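PDB 1RKX: CDP-glucose-4,6-dehydratase from Yersinia pseudotuberculosis, which catalyses the dehydration of CDP-D-glucose to CDP-4-keto-6-deoxy-D-glucose and, as a short-chain dehydrogenase/reductase relative, binds NAD in a Rossmann fold. Local coordinates for residues D268-V272 with K273-E277. Sequence-based numbering, arbitrary orientation.
Sequences DATPV and KNIVE
Pro271 and Val272 accept backbone bonds from Ile275 and Val276 as helix 272-283 begins, where the short, weakly bonded strand 270-271, antiparallel to strand 229-234, runs straight into the helix. Pro271 is the N-cap residue, and its carbonyl O receives a weak bond from Ile275 N (3.3 Å). The following bond is firmer: Val276 N meets Val272 O at 2.9 Å with an N-H...O angle of 172°. Glu277 N to Lys273 O continues the helical pattern.

Side chains of the strand and helix meet at the bend through carbon-carbon and carbon-oxygen contacts. Thr270 turns its methyl toward Asn274: CG2 lies 3.1 Å from Asn274 OD1 and 3.4 Å from Asn274 CB, the two side chains crossing at a slant. With chi1 at -50°, the methyl is anti to the backbone N, while OG1 lies beside that N and bonds back to Asp268 O at 2.7 Å, tilted 31° from the carbonyl plane. Pro271 CG approaches Asn274 CB at 4.0 Å. Ile275 runs along the carbonyl of Pro271, its CG1 3.2 Å from Pro271 O, with CD1 reaching toward Thr270 O. Beyond the bend, Ile275 packs on Trp232, Leu322 and Leu326, and Val276 on Trp289.

The charged pair spans the first turn of the helix, Lys273 to Glu277. The Lys273 chain bends at chi3 and chi4, bringing NZ to 2.8 Å from Glu277 OE1, which it meets from above the carboxylate plane in a salt bridge.

Thus the hydroxyl of Thr270 serves the preceding turn while its methyl faces the helix, and the proline, which has no N-H to donate, contributes its carbonyl to the opening turn. The strand-to-helix junction is therefore joined by main-chain bonds and by aliphatic side-chain contacts, with an i to i+4 ion pair on the first turn.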
# COMPACT_ATOMS: atom_id res chain seq x y z
N ASP C 268 19.40 19.38 -3.92
CA ASP C 268 19.85 20.10 -5.11
C ASP C 268 18.68 20.81 -5.79
O ASP C 268 18.88 21.68 -6.64
CB ASP C 268 20.51 19.09 -6.07
CG ASP C 268 21.20 19.74 -7.26
OD1 ASP C 268 22.10 20.59 -7.04
OD2 ASP C 268 20.86 19.38 -8.41
N ALA C 269 17.46 20.45 -5.39
CA ALA C 269 16.24 21.04 -5.97
C ALA C 269 16.30 22.56 -6.01
O ALA C 269 16.37 23.22 -4.98
CB ALA C 269 15.03 20.58 -5.18
N THR C 270 16.24 23.10 -7.22
CA THR C 270 16.31 24.54 -7.42
C THR C 270 15.21 25.05 -8.35
O THR C 270 14.97 24.47 -9.41
CB THR C 270 17.67 24.93 -8.04
OG1 THR C 270 18.73 24.33 -7.28
CG2 THR C 270 17.84 26.44 -8.05
N PRO C 271 14.52 26.13 -7.96
CA PRO C 271 13.44 26.69 -8.78
C PRO C 271 14.01 27.25 -10.09
O PRO C 271 15.23 27.35 -10.23
CB PRO C 271 12.85 27.78 -7.88
CG PRO C 271 14.03 28.24 -7.10
CD PRO C 271 14.70 26.93 -6.73
N VAL C 272 13.15 27.62 -11.02
CA VAL C 272 13.61 28.13 -12.31
C VAL C 272 14.22 29.52 -12.27
O VAL C 272 15.21 29.78 -12.95
CB VAL C 272 12.48 28.11 -13.36
CG1 VAL C 272 11.91 26.71 -13.49
CG2 VAL C 272 11.40 29.10 -12.99
N LYS C 273 13.64 30.43 -11.49
CA LYS C 273 14.17 31.78 -11.41
C LYS C 273 15.65 31.72 -11.05
O LYS C 273 16.48 32.41 -11.67
CB LYS C 273 13.42 32.60 -10.36
CG LYS C 273 13.80 34.08 -10.36
CD LYS C 273 12.99 34.89 -9.35
CE LYS C 273 13.36 34.53 -7.92
NZ LYS C 273 14.77 34.89 -7.60
N ASN C 274 15.99 30.90 -10.07
CA ASN C 274 17.37 30.75 -9.64
C ASN C 274 18.22 30.20 -10.78
O ASN C 274 19.34 30.67 -11.02
CB ASN C 274 17.46 29.80 -8.44
CG ASN C 274 18.85 29.74 -7.84
OD1 ASN C 274 19.09 29.00 -6.88
ND2 ASN C 274 19.78 30.51 -8.40
N ILE C 275 17.69 29.21 -11.49
CA ILE C 275 18.39 28.61 -12.62
C ILE C 275 18.75 29.68 -13.65
O ILE C 275 19.91 29.79 -14.05
CB ILE C 275 17.50 27.54 -13.29
CG1 ILE C 275 17.40 26.31 -12.39
CG2 ILE C 275 18.07 27.18 -14.66
CD1 ILE C 275 16.43 25.26 -12.89
N VAL C 276 17.76 30.45 -14.06
CA VAL C 276 17.97 31.51 -15.04
C VAL C 276 19.03 32.49 -14.55
O VAL C 276 19.91 32.88 -15.31
CB VAL C 276 16.66 32.30 -15.31
CG1 VAL C 276 16.93 33.44 -16.26
CG2 VAL C 276 15.61 31.36 -15.89
N GLU C 277 18.93 32.87 -13.28
CA GLU C 277 19.89 33.80 -12.69
C GLU C 277 21.31 33.25 -12.76
O GLU C 277 22.24 33.97 -13.10
CB GLU C 277 19.51 34.09 -11.24
CG GLU C 277 18.20 34.85 -11.09
CD GLU C 277 17.81 35.07 -9.64
OE1 GLU C 277 16.80 35.75 -9.38
OE2 GLU C 277 18.52 34.54 -8.75